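Local coordinates for transcription inhibitor protein Gfh1 (Thermus thermophilus, PDB 2F23), which inhibits all catalytic activities of RNA polymerase by partially occluding its substrate-binding site and preventing NTP binding, at residues A[5-19]-A[61-75]. Residues are numbered along the deposited sequence; the frame is centred on the assembly and turned at random.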
loop_
_atom_site.group_PDB
_atom_site.type_symbol
_atom_site.label_atom_id
_atom_site.label_comp_id
_atom_site.label_asym_id
_atom_site.label_seq_id
_atom_site.Cartn_x
_atom_site.Cartn_y
_atom_site.Cartn_z
ATOM N N VAL A 5 -11.497 -9.362 1.778
ATOM C CA VAL A 5 -10.967 -8.041 1.441
ATOM C C VAL A 5 -12.083 -7.026 1.250
ATOM O O VAL A 5 -12.916 -7.167 0.358
ATOM C CB VAL A 5 -10.132 -8.084 0.143
ATOM C CG1 VAL A 5 -9.571 -6.702 -0.166
ATOM C CG2 VAL A 5 -9.012 -9.095 0.282
ATOM N N LYS A 6 -12.091 -6.001 2.092
ATOM C CA LYS A 6 -13.100 -4.956 2.008
ATOM C C LYS A 6 -12.445 -3.676 1.515
ATOM O O LYS A 6 -11.359 -3.315 1.970
ATOM C CB LYS A 6 -13.722 -4.706 3.384
ATOM C CG LYS A 6 -14.522 -5.872 3.932
ATOM C CD LYS A 6 -15.026 -5.579 5.335
ATOM C CE LYS A 6 -13.994 -5.927 6.403
ATOM N NZ LYS A 6 -12.710 -5.185 6.270
ATOM N N LEU A 7 -13.097 -3.008 0.567
ATOM C CA LEU A 7 -12.592 -1.752 0.020
ATOM C C LEU A 7 -13.730 -0.759 -0.131
ATOM O O LEU A 7 -14.869 -1.147 -0.382
ATOM C CB LEU A 7 -11.975 -1.966 -1.367
ATOM C CG LEU A 7 -10.600 -2.623 -1.476
ATOM C CD1 LEU A 7 -10.270 -2.883 -2.942
ATOM C CD2 LEU A 7 -9.555 -1.711 -0.858
ATOM N N THR A 8 -13.430 0.521 0.041
ATOM C CA THR A 8 -14.444 1.541 -0.177
ATOM C C THR A 8 -14.307 1.837 -1.668
ATOM O O THR A 8 -13.372 1.363 -2.316
ATOM C CB THR A 8 -14.146 2.839 0.590
ATOM O OG1 THR A 8 -12.816 3.271 0.282
ATOM C CG2 THR A 8 -14.280 2.632 2.093
ATOM N N LYS A 9 -15.225 2.620 -2.218
ATOM C CA LYS A 9 -15.130 2.959 -3.629
ATOM C C LYS A 9 -13.813 3.686 -3.878
ATOM O O LYS A 9 -13.154 3.459 -4.889
ATOM C CB LYS A 9 -16.317 3.832 -4.044
ATOM C CG LYS A 9 -17.655 3.123 -3.894
ATOM C CD LYS A 9 -18.822 3.970 -4.377
ATOM C CE LYS A 9 -18.790 4.170 -5.883
ATOM N NZ LYS A 9 -20.029 4.840 -6.369
ATOM N N ALA A 10 -13.417 4.545 -2.942
ATOM C CA ALA A 10 -12.172 5.292 -3.074
ATOM C C ALA A 10 -10.963 4.361 -3.013
ATOM O O ALA A 10 -10.014 4.513 -3.779
ATOM C CB ALA A 10 -12.075 6.344 -1.975
ATOM N N GLY A 11 -11.003 3.398 -2.097
ATOM C CA GLY A 11 -9.896 2.466 -1.962
ATOM C C GLY A 11 -9.703 1.643 -3.218
ATOM O O GLY A 11 -8.572 1.415 -3.659
ATOM N N TYR A 12 -10.814 1.183 -3.787
ATOM C CA TYR A 12 -10.775 0.392 -5.010
ATOM C C TYR A 12 -10.201 1.253 -6.132
ATOM O O TYR A 12 -9.325 0.816 -6.877
ATOM C CB TYR A 12 -12.182 -0.072 -5.387
ATOM C CG TYR A 12 -12.214 -1.003 -6.577
ATOM C CD1 TYR A 12 -12.196 -2.386 -6.404
ATOM C CD2 TYR A 12 -12.254 -0.501 -7.876
ATOM C CE1 TYR A 12 -12.221 -3.249 -7.503
ATOM C CE2 TYR A 12 -12.275 -1.349 -8.975
ATOM C CZ TYR A 12 -12.259 -2.720 -8.784
ATOM O OH TYR A 12 -12.274 -3.557 -9.879
ATOM N N GLU A 13 -10.705 2.480 -6.244
ATOM C CA GLU A 13 -10.240 3.413 -7.269
ATOM C C GLU A 13 -8.733 3.621 -7.194
ATOM O O GLU A 13 -8.034 3.566 -8.206
ATOM C CB GLU A 13 -10.932 4.773 -7.116
ATOM C CG GLU A 13 -10.460 5.814 -8.139
ATOM C CD GLU A 13 -11.160 7.152 -7.989
ATOM O OE1 GLU A 13 -12.381 7.154 -7.726
ATOM O OE2 GLU A 13 -10.497 8.197 -8.150
ATOM N N ARG A 14 -8.229 3.868 -5.992
ATOM C CA ARG A 14 -6.801 4.094 -5.829
ATOM C C ARG A 14 -5.978 2.891 -6.270
ATOM O O ARG A 14 -5.008 3.043 -7.008
ATOM C CB ARG A 14 -6.469 4.435 -4.379
ATOM C CG ARG A 14 -7.161 5.684 -3.866
ATOM C CD ARG A 14 -6.619 6.120 -2.510
ATOM N NE ARG A 14 -5.426 6.956 -2.624
ATOM C CZ ARG A 14 -4.224 6.520 -2.988
ATOM N NH1 ARG A 14 -4.033 5.241 -3.277
ATOM N NH2 ARG A 14 -3.207 7.367 -3.061
ATOM N N LEU A 15 -6.360 1.701 -5.817
ATOM C CA LEU A 15 -5.623 0.502 -6.183
ATOM C C LEU A 15 -5.700 0.185 -7.672
ATOM O O LEU A 15 -4.722 -0.282 -8.254
ATOM C CB LEU A 15 -6.112 -0.692 -5.357
ATOM C CG LEU A 15 -5.787 -0.588 -3.863
ATOM C CD1 LEU A 15 -6.326 -1.810 -3.146
ATOM C CD2 LEU A 15 -4.280 -0.476 -3.664
ATOM N N MET A 16 -6.853 0.423 -8.293
ATOM C CA MET A 16 -6.978 0.152 -9.725
ATOM C C MET A 16 -6.089 1.111 -10.502
ATOM O O MET A 16 -5.452 0.722 -11.483
ATOM C CB MET A 16 -8.425 0.300 -10.202
ATOM C CG MET A 16 -8.615 0.024 -11.701
ATOM S SD MET A 16 -8.122 -1.660 -12.222
ATOM C CE MET A 16 -9.192 -2.578 -11.172
ATOM N N GLN A 17 -6.054 2.367 -10.068
ATOM C CA GLN A 17 -5.211 3.359 -10.730
ATOM C C GLN A 17 -3.759 2.934 -10.564
ATOM O O GLN A 17 -2.967 3.035 -11.498
ATOM C CB GLN A 17 -5.419 4.749 -10.121
ATOM C CG GLN A 17 -6.841 5.269 -10.268
ATOM C CD GLN A 17 -7.067 6.592 -9.561
ATOM O OE1 GLN A 17 -6.582 6.808 -8.452
ATOM N NE2 GLN A 17 -7.824 7.480 -10.195
ATOM N N GLN A 18 -3.412 2.452 -9.376
ATOM C CA GLN A 18 -2.046 2.007 -9.130
ATOM C C GLN A 18 -1.721 0.825 -10.035
ATOM O O GLN A 18 -0.612 0.728 -10.569
ATOM C CB GLN A 18 -1.861 1.601 -7.671
ATOM C CG GLN A 18 -0.423 1.235 -7.342
ATOM C CD GLN A 18 -0.237 0.817 -5.901
ATOM O OE1 GLN A 18 0.889 0.624 -5.441
ATOM N NE2 GLN A 18 -1.341 0.671 -5.178
ATOM N N LEU A 19 -2.680 -0.081 -10.197
ATOM C CA LEU A 19 -2.488 -1.245 -11.055
ATOM C C LEU A 19 -2.227 -0.814 -12.499
ATOM O O LEU A 19 -1.366 -1.369 -13.172
ATOM C CB LEU A 19 -3.715 -2.159 -11.000
ATOM C CG LEU A 19 -3.751 -3.358 -11.955
ATOM C CD1 LEU A 19 -2.503 -4.207 -11.778
ATOM C CD2 LEU A 19 -4.999 -4.184 -11.672
ATOM N N ARG A 61 4.171 -6.949 -7.765
ATOM C CA ARG A 61 3.255 -5.919 -7.298
ATOM C C ARG A 61 1.923 -6.081 -8.021
ATOM O O ARG A 61 0.860 -5.993 -7.409
ATOM C CB ARG A 61 3.837 -4.525 -7.562
ATOM C CG ARG A 61 5.097 -4.217 -6.759
ATOM C CD ARG A 61 5.763 -2.940 -7.244
ATOM N NE ARG A 61 5.023 -1.731 -6.885
ATOM C CZ ARG A 61 4.982 -1.214 -5.661
ATOM N NH1 ARG A 61 5.635 -1.799 -4.667
ATOM N NH2 ARG A 61 4.302 -0.098 -5.436
ATOM N N ILE A 62 1.983 -6.331 -9.325
ATOM C CA ILE A 62 0.771 -6.511 -10.115
ATOM C C ILE A 62 -0.037 -7.707 -9.631
ATOM O O ILE A 62 -1.265 -7.640 -9.568
ATOM C CB ILE A 62 1.100 -6.689 -11.609
ATOM C CG1 ILE A 62 1.578 -5.355 -12.181
ATOM C CG2 ILE A 62 -0.126 -7.194 -12.367
ATOM C CD1 ILE A 62 2.060 -5.427 -13.607
ATOM N N ASP A 63 0.643 -8.797 -9.292
ATOM C CA ASP A 63 -0.065 -9.981 -8.813
ATOM C C ASP A 63 -0.798 -9.681 -7.512
ATOM O O ASP A 63 -1.936 -10.111 -7.316
ATOM C CB ASP A 63 0.902 -11.150 -8.607
ATOM C CG ASP A 63 1.427 -11.707 -9.917
ATOM O OD1 ASP A 63 0.638 -11.795 -10.883
ATOM O OD2 ASP A 63 2.621 -12.067 -9.979
ATOM N N SER A 64 -0.148 -8.944 -6.620
ATOM C CA SER A 64 -0.766 -8.593 -5.349
ATOM C C SER A 64 -1.962 -7.676 -5.565
ATOM O O SER A 64 -3.009 -7.849 -4.937
ATOM C CB SER A 64 0.254 -7.919 -4.431
ATOM O OG SER A 64 1.256 -8.838 -4.029
ATOM N N LEU A 65 -1.815 -6.705 -6.458
ATOM C CA LEU A 65 -2.907 -5.779 -6.731
ATOM C C LEU A 65 -4.097 -6.490 -7.361
ATOM O O LEU A 65 -5.238 -6.241 -6.991
ATOM C CB LEU A 65 -2.424 -4.641 -7.636
ATOM C CG LEU A 65 -1.476 -3.672 -6.925
ATOM C CD1 LEU A 65 -0.846 -2.732 -7.938
ATOM C CD2 LEU A 65 -2.242 -2.893 -5.862
ATOM N N GLU A 66 -3.828 -7.377 -8.314
ATOM C CA GLU A 66 -4.898 -8.111 -8.974
ATOM C C GLU A 66 -5.613 -9.017 -7.984
ATOM O O GLU A 66 -6.828 -9.189 -8.062
ATOM C CB GLU A 66 -4.338 -8.931 -10.137
ATOM C CG GLU A 66 -3.989 -8.079 -11.347
ATOM C CD GLU A 66 -3.314 -8.859 -12.458
ATOM O OE1 GLU A 66 -3.280 -8.343 -13.592
ATOM O OE2 GLU A 66 -2.811 -9.973 -12.202
ATOM N N ASP A 67 -4.857 -9.586 -7.051
ATOM C CA ASP A 67 -5.434 -10.470 -6.046
ATOM C C ASP A 67 -6.421 -9.709 -5.170
ATOM O O ASP A 67 -7.563 -10.135 -4.982
ATOM C CB ASP A 67 -4.337 -11.065 -5.160
ATOM C CG ASP A 67 -4.893 -11.987 -4.092
ATOM O OD1 ASP A 67 -4.494 -11.848 -2.916
ATOM O OD2 ASP A 67 -5.726 -12.854 -4.430
ATOM N N ILE A 68 -5.974 -8.578 -4.637
ATOM C CA ILE A 68 -6.814 -7.765 -3.769
ATOM C C ILE A 68 -8.030 -7.200 -4.489
ATOM O O ILE A 68 -9.150 -7.291 -3.994
ATOM C CB ILE A 68 -6.006 -6.609 -3.163
ATOM C CG1 ILE A 68 -4.847 -7.186 -2.350
ATOM C CG2 ILE A 68 -6.907 -5.726 -2.300
ATOM C CD1 ILE A 68 -3.989 -6.158 -1.708
ATOM N N LEU A 69 -7.810 -6.624 -5.663
ATOM C CA LEU A 69 -8.900 -6.039 -6.427
ATOM C C LEU A 69 -9.947 -7.047 -6.888
ATOM O O LEU A 69 -11.144 -6.760 -6.868
ATOM C CB LEU A 69 -8.337 -5.283 -7.634
ATOM C CG LEU A 69 -7.667 -3.945 -7.303
ATOM C CD1 LEU A 69 -6.933 -3.435 -8.532
ATOM C CD2 LEU A 69 -8.717 -2.930 -6.844
ATOM N N SER A 70 -9.499 -8.231 -7.287
ATOM C CA SER A 70 -10.417 -9.255 -7.767
ATOM C C SER A 70 -11.271 -9.873 -6.665
ATOM O O SER A 70 -12.368 -10.367 -6.932
ATOM C CB SER A 70 -9.640 -10.361 -8.492
ATOM O OG SER A 70 -8.819 -11.085 -7.592
ATOM N N ARG A 71 -10.782 -9.834 -5.428
ATOM C CA ARG A 71 -11.517 -10.422 -4.314
ATOM C C ARG A 71 -12.215 -9.402 -3.432
ATOM O O ARG A 71 -12.930 -9.762 -2.496
ATOM C CB ARG A 71 -10.572 -11.265 -3.457
ATOM C CG ARG A 71 -9.936 -12.411 -4.226
ATOM C CD ARG A 71 -9.191 -13.387 -3.328
ATOM N NE ARG A 71 -8.056 -12.780 -2.640
ATOM C CZ ARG A 71 -8.100 -12.292 -1.406
ATOM N NH1 ARG A 71 -9.228 -12.336 -0.712
ATOM N NH2 ARG A 71 -7.013 -11.757 -0.865
ATOM N N ALA A 72 -12.020 -8.130 -3.740
ATOM C CA ALA A 72 -12.606 -7.069 -2.941
ATOM C C ALA A 72 -14.121 -6.954 -2.987
ATOM O O ALA A 72 -14.757 -7.177 -4.018
ATOM C CB ALA A 72 -11.987 -5.737 -3.336
ATOM N N VAL A 73 -14.685 -6.616 -1.835
ATOM C CA VAL A 73 -16.111 -6.383 -1.704
ATOM C C VAL A 73 -16.157 -4.875 -1.492
ATOM O O VAL A 73 -15.462 -4.350 -0.618
ATOM C CB VAL A 73 -16.704 -7.087 -0.472
ATOM C CG1 VAL A 73 -18.185 -6.743 -0.342
ATOM C CG2 VAL A 73 -16.511 -8.592 -0.591
ATOM N N ILE A 74 -16.943 -4.181 -2.305
ATOM C CA ILE A 74 -17.048 -2.733 -2.196
ATOM C C ILE A 74 -18.075 -2.359 -1.147
ATOM O O ILE A 74 -19.258 -2.684 -1.268
ATOM C CB ILE A 74 -17.447 -2.094 -3.540
ATOM C CG1 ILE A 74 -16.414 -2.458 -4.607
ATOM C CG2 ILE A 74 -17.544 -0.581 -3.388
ATOM C CD1 ILE A 74 -15.003 -2.022 -4.275
ATOM N N LEU A 75 -17.613 -1.671 -0.113
ATOM C CA LEU A 75 -18.478 -1.260 0.971
ATOM C C LEU A 75 -19.286 -0.030 0.628
ATOM O O LEU A 75 -18.938 0.752 -0.256
ATOM C CB LEU A 75 -17.655 -0.991 2.234
ATOM C CG LEU A 75 -16.870 -2.191 2.764
ATOM C CD1 LEU A 75 -16.049 -1.765 3.969
ATOM C CD2 LEU A 75 -17.830 -3.314 3.137
HETATM O O HOH W 1 -13.239 -10.897 -0.095
HETATM O O HOH W 2 -17.480 3.171 -0.570
HETATM O O HOH W 3 -12.276 -6.205 -9.485
HETATM O O HOH W 4 3.065 1.677 -7.206
#
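Strand 5-7 runs parallel to strand 72-74, joined by three backbone hydrogen bonds: V73 N to V5 O, L7 N to V73 O, and L75 N to L7 O at 2.8 Å. Two waters extend the pairing, one from V5 N to R71 O, the other from K9 N to L75 O. After T8, whose OG1 accepts from G11 N as N-cap and also bonds D136, the chain turns into helix 9-19, which lies against helix 61-71 at 148°, axes 9.9 Å apart. This is the base of the antiparallel coiled coil of the GreA/GreB family: a parallel two-stranded sheet ties together the chain entering the hairpin and the chain leaving it, beside the C-terminal domain. Between the helices the packing is knobs-into-holes. L69 sits among Y12, L15, M16 and L19, its two methyls splitting the work: CD2 lies over one face of the Y12 ring as a CH-pi contact, 3.8 Å from the centroid, while CD1 meets CE of M16 at 3.6 Å. M16 starts out away from the partner helix, and bends at chi2 and chi3 (60° and 58°) bring that methyl back. L19 is the reciprocal knob, set among I62, L65, E66 and L69. I74 CD1 reaches Y12 CD1 at 3.5 Å, and a water bridges Y12 OH to L69 O at the ring's edge. Nearer the sheet, L7 CD1 presses on A72 CB at 3.4 Å, tighter than usual, and V5 CG1 meets I68 CG2 at 3.6 Å. The other V5 methyl touches the R71 guanidinium, whose NE and NH2 grip one carboxylate oxygen each of D67 in a side-on salt bridge, in the guanidinium plane but above that of the carboxylate. Toward the hairpin tip, a water links Q18 OE1 with R61 NH2, while Q18 NE2 bonds E148 of the C-terminal domain.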